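Local coordinates for agarase (Pseudoalteromonas fuliginea, PDB 6XJ9), which probably hydrolyses agarose as a glycoside hydrolase of family GH50 and carries a region resembling carbohydrate-binding modules, at residues E94-I105 and S120-Y131; T130-D139 and N160-F171. All coordinates share one frame; numbering follows the deposited sequence.

Contact 1: residues E94-I105 and S120-Y131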
loop_
_atom_site.group_PDB
_atom_site.type_symbol
_atom_site.label_atom_id
_atom_site.label_comp_id
_atom_site.label_asym_id
_atom_site.label_seq_id
_atom_site.Cartn_x
_atom_site.Cartn_y
_atom_site.Cartn_z
ATOM N N GLU A 94 23.784 -7.453 9.851
ATOM C CA GLU A 94 23.579 -6.618 8.681
ATOM C C GLU A 94 22.993 -7.478 7.564
ATOM O O GLU A 94 23.661 -8.390 7.071
ATOM C CB GLU A 94 24.885 -5.951 8.258
ATOM C CG GLU A 94 25.095 -4.600 8.903
ATOM C CD GLU A 94 26.240 -3.826 8.277
ATOM O OE1 GLU A 94 27.403 -4.240 8.478
ATOM O OE2 GLU A 94 25.964 -2.838 7.565
ATOM N N LEU A 95 21.737 -7.178 7.195
ATOM C CA LEU A 95 20.901 -8.088 6.425
ATOM C C LEU A 95 20.227 -7.355 5.274
ATOM O O LEU A 95 19.682 -6.273 5.454
ATOM C CB LEU A 95 19.832 -8.716 7.333
ATOM C CG LEU A 95 20.338 -9.497 8.548
ATOM C CD1 LEU A 95 19.190 -9.885 9.471
ATOM C CD2 LEU A 95 21.133 -10.731 8.132
ATOM N N ALA A 96 20.243 -7.993 4.102
ATOM C CA ALA A 96 19.435 -7.579 2.968
ATOM C C ALA A 96 18.507 -8.724 2.576
ATOM O O ALA A 96 18.641 -9.833 3.083
ATOM C CB ALA A 96 20.327 -7.177 1.819
ATOM N N ASN A 97 17.572 -8.448 1.663
ATOM C CA ASN A 97 16.655 -9.477 1.206
ATOM C C ASN A 97 16.495 -9.345 -0.307
ATOM O O ASN A 97 15.746 -8.498 -0.785
ATOM C CB ASN A 97 15.345 -9.424 2.000
ATOM C CG ASN A 97 14.228 -10.256 1.410
ATOM O OD1 ASN A 97 14.444 -11.032 0.486
ATOM N ND2 ASN A 97 13.029 -10.093 1.938
ATOM N N PRO A 98 17.212 -10.167 -1.106
ATOM C CA PRO A 98 17.084 -10.125 -2.562
ATOM C C PRO A 98 15.903 -10.919 -3.123
ATOM O O PRO A 98 15.785 -11.051 -4.336
ATOM C CB PRO A 98 18.421 -10.725 -3.036
ATOM C CG PRO A 98 18.828 -11.686 -1.927
ATOM C CD PRO A 98 18.237 -11.124 -0.649
ATOM N N GLY A 99 15.045 -11.444 -2.238
ATOM C CA GLY A 99 13.886 -12.241 -2.614
ATOM C C GLY A 99 12.731 -11.355 -3.068
ATOM O O GLY A 99 12.915 -10.154 -3.256
ATOM N N THR A 100 11.551 -11.959 -3.264
ATOM C CA THR A 100 10.404 -11.233 -3.793
ATOM C C THR A 100 9.384 -10.974 -2.682
ATOM O O THR A 100 8.454 -10.191 -2.862
ATOM C CB THR A 100 9.810 -11.927 -5.031
ATOM O OG1 THR A 100 9.448 -13.271 -4.705
ATOM C CG2 THR A 100 10.738 -11.904 -6.229
ATOM N N HIS A 101 9.567 -11.643 -1.539
ATOM C CA HIS A 101 8.704 -11.469 -0.380
ATOM C C HIS A 101 9.545 -11.020 0.807
ATOM O O HIS A 101 10.711 -11.383 0.897
ATOM C CB HIS A 101 7.976 -12.777 -0.033
ATOM C CG HIS A 101 7.096 -13.272 -1.126
ATOM N ND1 HIS A 101 7.504 -14.252 -2.018
ATOM C CD2 HIS A 101 5.848 -12.916 -1.486
ATOM C CE1 HIS A 101 6.542 -14.476 -2.885
ATOM N NE2 HIS A 101 5.513 -13.671 -2.574
ATOM N N SER A 102 8.933 -10.234 1.699
ATOM C CA SER A 102 9.509 -9.910 2.994
ATOM C C SER A 102 9.664 -11.199 3.800
ATOM O O SER A 102 8.946 -12.171 3.551
ATOM C CB SER A 102 8.668 -8.897 3.717
ATOM O OG SER A 102 7.530 -9.502 4.330
ATOM N N VAL A 103 10.636 -11.221 4.720
ATOM C CA VAL A 103 10.891 -12.421 5.500
ATOM C C VAL A 103 10.891 -12.055 6.979
ATOM O O VAL A 103 11.665 -11.199 7.408
ATOM C CB VAL A 103 12.177 -13.173 5.092
ATOM C CG1 VAL A 103 13.437 -12.331 5.278
ATOM C CG2 VAL A 103 12.313 -14.490 5.851
ATOM N N GLN A 104 10.005 -12.721 7.728
ATOM C CA GLN A 104 10.063 -12.739 9.175
ATOM C C GLN A 104 11.053 -13.820 9.584
ATOM O O GLN A 104 10.765 -15.009 9.439
ATOM C CB GLN A 104 8.685 -13.021 9.790
ATOM C CG GLN A 104 8.718 -13.094 11.308
ATOM C CD GLN A 104 7.352 -13.240 11.932
ATOM O OE1 GLN A 104 6.348 -13.416 11.250
ATOM N NE2 GLN A 104 7.305 -13.171 13.247
ATOM N N ILE A 105 12.211 -13.388 10.097
ATOM C CA ILE A 105 13.196 -14.324 10.624
ATOM C C ILE A 105 12.957 -14.506 12.121
ATOM O O ILE A 105 12.493 -13.601 12.811
ATOM C CB ILE A 105 14.642 -13.876 10.322
ATOM C CG1 ILE A 105 14.915 -12.457 10.835
ATOM C CG2 ILE A 105 14.951 -14.002 8.841
ATOM C CD1 ILE A 105 16.347 -12.000 10.681
ATOM N N SER A 120 12.343 -12.144 16.953
ATOM C CA SER A 120 11.848 -12.149 15.581
ATOM C C SER A 120 11.822 -10.734 15.001
ATOM O O SER A 120 11.599 -9.766 15.717
ATOM C CB SER A 120 10.481 -12.795 15.495
ATOM O OG SER A 120 10.074 -12.926 14.137
ATOM N N VAL A 121 12.024 -10.622 13.687
ATOM C CA VAL A 121 11.900 -9.338 13.012
ATOM C C VAL A 121 11.561 -9.576 11.542
ATOM O O VAL A 121 11.860 -10.636 10.997
ATOM C CB VAL A 121 13.171 -8.479 13.182
ATOM C CG1 VAL A 121 14.335 -8.999 12.351
ATOM C CG2 VAL A 121 12.909 -7.016 12.858
ATOM N N ASN A 122 10.937 -8.578 10.905
ATOM C CA ASN A 122 10.723 -8.631 9.471
ATOM C C ASN A 122 11.897 -7.959 8.760
ATOM O O ASN A 122 12.323 -6.890 9.175
ATOM C CB ASN A 122 9.376 -8.024 9.067
ATOM C CG ASN A 122 9.113 -8.153 7.577
ATOM O OD1 ASN A 122 9.673 -7.408 6.774
ATOM N ND2 ASN A 122 8.263 -9.090 7.191
ATOM N N VAL A 123 12.396 -8.602 7.694
ATOM C CA VAL A 123 13.408 -8.054 6.799
ATOM C C VAL A 123 12.746 -7.776 5.452
ATOM O O VAL A 123 12.577 -8.691 4.646
ATOM C CB VAL A 123 14.616 -9.000 6.606
ATOM C CG1 VAL A 123 15.702 -8.386 5.725
ATOM C CG2 VAL A 123 15.195 -9.511 7.914
ATOM N N PRO A 124 12.420 -6.494 5.155
ATOM C CA PRO A 124 11.818 -6.106 3.881
ATOM C C PRO A 124 12.707 -6.483 2.697
ATOM O O PRO A 124 13.919 -6.597 2.838
ATOM C CB PRO A 124 11.746 -4.569 3.942
ATOM C CG PRO A 124 11.869 -4.222 5.412
ATOM C CD PRO A 124 12.652 -5.349 6.050
ATOM N N VAL A 125 12.070 -6.692 1.540
ATOM C CA VAL A 125 12.729 -6.821 0.255
ATOM C C VAL A 125 13.562 -5.557 0.041
ATOM O O VAL A 125 13.054 -4.450 0.193
ATOM C CB VAL A 125 11.660 -7.004 -0.844
ATOM C CG1 VAL A 125 12.172 -6.716 -2.249
ATOM C CG2 VAL A 125 11.016 -8.386 -0.771
ATOM N N GLY A 126 14.848 -5.729 -0.286
ATOM C CA GLY A 126 15.706 -4.572 -0.492
ATOM C C GLY A 126 17.085 -4.758 0.138
ATOM O O GLY A 126 17.464 -5.875 0.499
ATOM N N GLY A 127 17.813 -3.642 0.279
ATOM C CA GLY A 127 19.219 -3.677 0.649
ATOM C C GLY A 127 19.433 -3.793 2.160
ATOM O O GLY A 127 18.561 -4.245 2.902
ATOM N N TYR A 128 20.600 -3.331 2.609
ATOM C CA TYR A 128 21.116 -3.688 3.917
ATOM C C TYR A 128 20.636 -2.722 4.996
ATOM O O TYR A 128 20.666 -1.501 4.829
ATOM C CB TYR A 128 22.641 -3.800 3.857
ATOM C CG TYR A 128 23.137 -5.040 3.159
ATOM C CD1 TYR A 128 23.273 -6.234 3.851
ATOM C CD2 TYR A 128 23.457 -5.029 1.812
ATOM C CE1 TYR A 128 23.716 -7.385 3.218
ATOM C CE2 TYR A 128 23.904 -6.168 1.162
ATOM C CZ TYR A 128 24.038 -7.349 1.873
ATOM O OH TYR A 128 24.478 -8.481 1.253
ATOM N N ASN A 129 20.205 -3.311 6.114
ATOM C CA ASN A 129 19.859 -2.597 7.329
ATOM C C ASN A 129 20.455 -3.365 8.500
ATOM O O ASN A 129 20.807 -4.536 8.354
ATOM C CB ASN A 129 18.339 -2.446 7.455
ATOM C CG ASN A 129 17.780 -1.562 6.365
ATOM O OD1 ASN A 129 17.856 -0.338 6.457
ATOM N ND2 ASN A 129 17.253 -2.169 5.312
ATOM N N THR A 130 20.553 -2.702 9.654
ATOM C CA THR A 130 21.053 -3.359 10.850
ATOM C C THR A 130 19.884 -3.728 11.758
ATOM O O THR A 130 19.005 -2.909 12.029
ATOM C CB THR A 130 22.184 -2.561 11.518
ATOM O OG1 THR A 130 23.302 -2.616 10.633
ATOM C CG2 THR A 130 22.614 -3.145 12.845
ATOM N N TYR A 131 19.900 -4.991 12.195
ATOM C CA TYR A 131 18.934 -5.570 13.113
ATOM C C TYR A 131 19.689 -5.992 14.364
ATOM O O TYR A 131 20.687 -6.705 14.272
ATOM C CB TYR A 131 18.230 -6.753 12.444
ATOM C CG TYR A 131 17.550 -6.353 11.162
ATOM C CD1 TYR A 131 18.265 -6.226 9.976
ATOM C CD2 TYR A 131 16.198 -6.039 11.149
ATOM C CE1 TYR A 131 17.646 -5.819 8.803
ATOM C CE2 TYR A 131 15.568 -5.630 9.987
ATOM C CZ TYR A 131 16.290 -5.528 8.809
ATOM O OH TYR A 131 15.645 -5.127 7.676
HETATM O O HOH W 1 17.142 -5.184 5.504
#

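Contact 2: residues T130-D139 and N160-F171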
loop_
_atom_site.group_PDB
_atom_site.type_symbol
_atom_site.label_atom_id
_atom_site.label_comp_id
_atom_site.label_asym_id
_atom_site.label_seq_id
_atom_site.Cartn_x
_atom_site.Cartn_y
_atom_site.Cartn_z
ATOM N N THR A 130 20.553 -2.702 9.654
ATOM C CA THR A 130 21.053 -3.359 10.850
ATOM C C THR A 130 19.884 -3.728 11.758
ATOM O O THR A 130 19.005 -2.909 12.029
ATOM C CB THR A 130 22.184 -2.561 11.518
ATOM O OG1 THR A 130 23.302 -2.616 10.633
ATOM C CG2 THR A 130 22.614 -3.145 12.845
ATOM N N TYR A 131 19.900 -4.991 12.195
ATOM C CA TYR A 131 18.934 -5.570 13.113
ATOM C C TYR A 131 19.689 -5.992 14.364
ATOM O O TYR A 131 20.687 -6.705 14.272
ATOM C CB TYR A 131 18.230 -6.753 12.444
ATOM C CG TYR A 131 17.550 -6.353 11.162
ATOM C CD1 TYR A 131 18.265 -6.226 9.976
ATOM C CD2 TYR A 131 16.198 -6.039 11.149
ATOM C CE1 TYR A 131 17.646 -5.819 8.803
ATOM C CE2 TYR A 131 15.568 -5.630 9.987
ATOM C CZ TYR A 131 16.290 -5.528 8.809
ATOM O OH TYR A 131 15.645 -5.127 7.676
ATOM N N TYR A 132 19.231 -5.522 15.526
ATOM C CA TYR A 132 20.008 -5.763 16.731
ATOM C C TYR A 132 19.128 -6.331 17.841
ATOM O O TYR A 132 17.915 -6.122 17.872
ATOM C CB TYR A 132 20.766 -4.496 17.132
ATOM C CG TYR A 132 19.869 -3.388 17.616
ATOM C CD1 TYR A 132 19.368 -3.391 18.912
ATOM C CD2 TYR A 132 19.516 -2.339 16.781
ATOM C CE1 TYR A 132 18.533 -2.384 19.367
ATOM C CE2 TYR A 132 18.686 -1.319 17.227
ATOM C CZ TYR A 132 18.195 -1.346 18.521
ATOM O OH TYR A 132 17.377 -0.352 18.978
ATOM N N ALA A 133 19.770 -7.075 18.740
ATOM C CA ALA A 133 19.139 -7.624 19.922
ATOM C C ALA A 133 20.063 -7.377 21.111
ATOM O O ALA A 133 21.189 -7.866 21.120
ATOM C CB ALA A 133 18.901 -9.099 19.701
ATOM N N LYS A 134 19.591 -6.590 22.087
ATOM C CA LYS A 134 20.359 -6.293 23.289
ATOM C C LYS A 134 20.484 -7.572 24.107
ATOM O O LYS A 134 19.488 -8.242 24.360
ATOM C CB LYS A 134 19.662 -5.230 24.150
ATOM C CG LYS A 134 19.704 -3.796 23.632
ATOM C CD LYS A 134 18.788 -2.856 24.409
ATOM C CE LYS A 134 17.327 -3.233 24.317
ATOM N NZ LYS A 134 16.418 -2.064 24.403
ATOM N N LEU A 135 21.715 -7.908 24.508
ATOM C CA LEU A 135 21.940 -9.140 25.249
ATOM C C LEU A 135 22.156 -8.828 26.725
ATOM O O LEU A 135 21.991 -9.703 27.567
ATOM C CB LEU A 135 23.118 -9.907 24.630
ATOM C CG LEU A 135 22.815 -10.537 23.267
ATOM C CD1 LEU A 135 23.984 -11.357 22.737
ATOM C CD2 LEU A 135 21.554 -11.381 23.330
ATOM N N ASP A 136 22.502 -7.569 27.018
ATOM C CA ASP A 136 22.793 -7.116 28.371
ATOM C C ASP A 136 22.658 -5.598 28.420
ATOM O O ASP A 136 22.996 -4.913 27.459
ATOM C CB ASP A 136 24.197 -7.542 28.819
ATOM C CG ASP A 136 24.606 -6.986 30.178
ATOM O OD1 ASP A 136 24.241 -7.593 31.200
ATOM O OD2 ASP A 136 25.281 -5.939 30.198
ATOM N N GLY A 137 22.149 -5.093 29.548
ATOM C CA GLY A 137 22.096 -3.661 29.798
ATOM C C GLY A 137 20.742 -3.057 29.432
ATOM O O GLY A 137 19.855 -3.755 28.936
ATOM N N HIS A 138 20.607 -1.747 29.691
ATOM C CA HIS A 138 19.419 -0.983 29.336
ATOM C C HIS A 138 18.190 -1.564 30.040
ATOM O O HIS A 138 18.224 -1.783 31.250
ATOM C CB HIS A 138 19.320 -0.814 27.805
ATOM C CG HIS A 138 20.330 0.129 27.233
ATOM N ND1 HIS A 138 20.108 0.831 26.065
ATOM C CD2 HIS A 138 21.555 0.507 27.668
ATOM C CE1 HIS A 138 21.157 1.586 25.797
ATOM N NE2 HIS A 138 22.060 1.411 26.765
ATOM N N ASP A 139 17.123 -1.839 29.279
ATOM C CA ASP A 139 15.845 -2.225 29.863
ATOM C C ASP A 139 15.849 -3.690 30.308
ATOM O O ASP A 139 15.023 -4.079 31.131
ATOM C CB ASP A 139 14.655 -1.833 28.979
ATOM C CG ASP A 139 14.691 -2.356 27.548
ATOM O OD1 ASP A 139 15.801 -2.666 27.048
ATOM O OD2 ASP A 139 13.599 -2.429 26.929
ATOM N N ASN A 160 8.815 -3.038 24.501
ATOM C CA ASN A 160 9.078 -1.676 24.938
ATOM C C ASN A 160 9.474 -0.798 23.749
ATOM O O ASN A 160 9.905 -1.298 22.715
ATOM C CB ASN A 160 10.261 -1.639 25.917
ATOM C CG ASN A 160 9.904 -1.805 27.379
ATOM O OD1 ASN A 160 8.749 -1.688 27.776
ATOM N ND2 ASN A 160 10.912 -2.025 28.208
ATOM N N PRO A 161 9.409 0.551 23.866
ATOM C CA PRO A 161 10.083 1.429 22.906
ATOM C C PRO A 161 11.575 1.109 22.920
ATOM O O PRO A 161 12.087 0.587 23.905
ATOM C CB PRO A 161 9.942 2.829 23.534
ATOM C CG PRO A 161 8.721 2.720 24.427
ATOM C CD PRO A 161 8.752 1.300 24.952
ATOM N N ASP A 162 12.255 1.431 21.822
ATOM C CA ASP A 162 13.705 1.381 21.741
ATOM C C ASP A 162 14.312 2.223 22.862
ATOM O O ASP A 162 13.739 3.237 23.258
ATOM C CB ASP A 162 14.184 1.907 20.390
ATOM C CG ASP A 162 13.808 1.017 19.220
ATOM O OD1 ASP A 162 13.429 -0.146 19.465
ATOM O OD2 ASP A 162 13.919 1.491 18.073
ATOM N N THR A 163 15.480 1.790 23.358
ATOM C CA THR A 163 16.148 2.482 24.452
ATOM C C THR A 163 17.164 3.473 23.895
ATOM O O THR A 163 17.785 4.201 24.653
ATOM C CB THR A 163 16.780 1.515 25.462
ATOM O OG1 THR A 163 17.673 0.648 24.757
ATOM C CG2 THR A 163 15.752 0.711 26.227
ATOM N N TRP A 164 17.328 3.484 22.569
ATOM C CA TRP A 164 18.002 4.579 21.896
ATOM C C TRP A 164 17.399 4.745 20.508
ATOM O O TRP A 164 16.885 3.783 19.939
ATOM C CB TRP A 164 19.524 4.362 21.855
ATOM C CG TRP A 164 19.956 3.205 21.008
ATOM C CD1 TRP A 164 20.174 3.212 19.660
ATOM C CD2 TRP A 164 20.214 1.857 21.448
ATOM N NE1 TRP A 164 20.559 1.967 19.238
ATOM C CE2 TRP A 164 20.593 1.116 20.309
ATOM C CE3 TRP A 164 20.163 1.206 22.685
ATOM C CZ2 TRP A 164 20.925 -0.236 20.376
ATOM C CZ3 TRP A 164 20.500 -0.129 22.753
ATOM C CH2 TRP A 164 20.878 -0.840 21.614
ATOM N N GLU A 165 17.473 5.970 19.973
ATOM C CA GLU A 165 16.955 6.274 18.648
ATOM C C GLU A 165 18.036 5.945 17.618
ATOM O O GLU A 165 19.212 6.247 17.835
ATOM C CB GLU A 165 16.540 7.747 18.594
ATOM C CG GLU A 165 15.791 8.130 17.324
ATOM N N SER A 166 17.641 5.319 16.497
ATOM C CA SER A 166 18.614 4.922 15.489
ATOM C C SER A 166 17.958 4.654 14.140
ATOM O O SER A 166 16.734 4.634 14.006
ATOM C CB SER A 166 19.458 3.739 15.935
ATOM O OG SER A 166 18.667 2.573 16.127
ATOM N N ASP A 167 18.817 4.430 13.143
ATOM C CA ASP A 167 18.396 4.061 11.804
ATOM C C ASP A 167 18.356 2.536 11.677
ATOM O O ASP A 167 18.376 2.009 10.568
ATOM C CB ASP A 167 19.274 4.759 10.758
ATOM C CG ASP A 167 20.686 4.202 10.622
ATOM O OD1 ASP A 167 21.170 3.589 11.578
ATOM O OD2 ASP A 167 21.297 4.393 9.545
ATOM N N GLU A 168 18.291 1.834 12.816
ATOM C CA GLU A 168 18.415 0.383 12.852
ATOM C C GLU A 168 17.109 -0.209 13.370
ATOM O O GLU A 168 16.217 0.526 13.792
ATOM C CB GLU A 168 19.589 -0.035 13.746
ATOM C CG GLU A 168 20.939 0.496 13.277
ATOM C CD GLU A 168 22.159 0.117 14.109
ATOM O OE1 GLU A 168 21.985 -0.290 15.276
ATOM O OE2 GLU A 168 23.293 0.219 13.579
ATOM N N VAL A 169 17.022 -1.543 13.374
ATOM C CA VAL A 169 15.792 -2.227 13.735
ATOM C C VAL A 169 16.066 -3.211 14.868
ATOM O O VAL A 169 16.843 -4.157 14.718
ATOM C CB VAL A 169 15.183 -2.967 12.528
ATOM C CG1 VAL A 169 13.811 -3.538 12.872
ATOM C CG2 VAL A 169 15.125 -2.084 11.291
ATOM N N GLN A 170 15.364 -3.007 15.981
ATOM C CA GLN A 170 15.478 -3.922 17.097
ATOM C C GLN A 170 14.630 -5.169 16.828
ATOM O O GLN A 170 13.487 -5.067 16.394
ATOM C CB GLN A 170 15.070 -3.232 18.397
ATOM C CG GLN A 170 15.246 -4.131 19.612
ATOM C CD GLN A 170 14.910 -3.493 20.939
ATOM O OE1 GLN A 170 14.390 -2.379 21.022
ATOM N NE2 GLN A 170 15.198 -4.218 22.004
ATOM N N PHE A 171 15.206 -6.349 17.101
ATOM C CA PHE A 171 14.440 -7.587 17.114
ATOM C C PHE A 171 13.356 -7.496 18.185
ATOM O O PHE A 171 13.557 -6.877 19.232
ATOM C CB PHE A 171 15.338 -8.792 17.419
ATOM C CG PHE A 171 16.108 -9.355 16.248
ATOM C CD1 PHE A 171 17.360 -8.856 15.913
ATOM C CD2 PHE A 171 15.591 -10.396 15.493
ATOM C CE1 PHE A 171 18.078 -9.386 14.851
ATOM C CE2 PHE A 171 16.315 -10.933 14.437
ATOM C CZ PHE A 171 17.553 -10.420 14.113
HETATM O O HOH W 2 16.981 -0.253 22.045
HETATM O O HOH W 3 13.771 -1.561 23.988
#

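Contact 1: residues E94-I105 and S120-Y131
Within the beta-rich, CBM-like domain of this agarase, two antiparallel pairings join these segments: Leu95 faces Asn129 on strands 89-97 and 128-134, and Val103 faces Val123 in the hairpin of strands 103-111 and 116-123. Asn97 ties the two together. Its CG lies anti to the backbone N (chi1 168°), which carries the amide in toward the loop between the strands; ND2 donates to Val123 O at 3.1 Å and to His101 O at 2.8 Å, both close to the amide plane, while OD1 accepts from Gly99 N in an Asx turn. Val123 O is gripped twice, since Val103 N reaches it from the opposite face of the carbonyl. A beta bulge between Leu95 and Asn97 shifts the register, and Gly126 pairs with Asn97 at a positive phi of 138°, where a CB would collide with the preceding carbonyl. Ala96 is small enough to sit over the centre of the Tyr128 ring, CB 3.5 Å from the centroid, in a CH-pi contact; Lys204 adds a cation-pi partner. On the face carrying Leu95, Val103 and Ile105, branched aliphatic side chains fill the interior: Ile105 CG1 meets Val121 CG1 at 3.8 Å, and Leu95 CD1 lies 3.8 Å from Tyr131 CD1. A water bridges Leu95 O, Asn129 ND2 and Tyr131 OH, while Asn129 OD1 accepts from Tyr128 N of the second subunit. Along the face of Gln104 and Asn122, polar side chains link up: extended Gln104 is long enough for NE2 to reach Ser120 OG, which in turn donates to Ile105 O (2.8 Å), and Asn122 ND2 donates to Ser102 OG. These hydrogen bonds, with others to Leu683, His685 and Asp691, fix the orientation of this polar face, an apolar interior behind it.

Contact 2: residues T130-D139 and N160-F171
Parallel pairing of strands 128-134 and 169-174, joined by a long loop, belongs to the beta-rich CBM-like domain. Three backbone bonds set the register: Val169 N to Thr130 O, Tyr132 N to Val169 O and Phe171 N to Tyr132 O (2.8 Å). Among aromatic contacts, the Tyr132 and Trp164 rings are nearly parallel, 20° apart, but slid so that they barely overlap, with CE1 of Tyr132 3.4 Å from CZ2 of Trp164. With CG between the backbone N and carbonyl carbon (chi1 69°), the Tyr132 ring swings back over Gln170 CA and presents its other face to Trp164; a flat aromatic suits this narrow space. An alanine here is likely to open a gap between Trp164 and Gln170 and to deprive the water bound to Tyr132 OH of one partner. Among apolar contacts, Val169 CB rests 3.5 Å from Tyr131 CD2, while Phe171 CE1 meets Tyr131 CB at 3.6 Å. At the polar end the long Lys134 reaches Asp139 OD1 in a salt bridge; Asp139 OD2 takes Asn160 ND2 on its anti lone pair, Asn160 OD1 being bonded to Ser155 OG. Small Thr163 offers its hydroxyl to His138, OG1 and ND1 sharing a hydrogen bond of 2.8 Å.

Overall arrangement
Contacts 1 and 2 share Thr130 and Tyr131, and both use strand 128-134: contact 1 pairs it antiparallel with strand 89-97, contact 2 parallel with strand 169-174 on its other edge. Their centres lie about 17 Å apart, yet they meet in one apolar interior, where Val121 CG1 touches Phe171 CE2 at 3.5 Å and Ile105 also packs on Phe171. Both are partly buried, and both touch the second subunit, through Asn129 and Asp167. Contact 1 relies on backbone pairing and neutral amides and hydroxyls, facing Leu683, His685 and Asp691. Contact 2 has fewer strand bonds and instead fixes long loops with an aromatic cluster and the Lys134-Asp139 salt bridge.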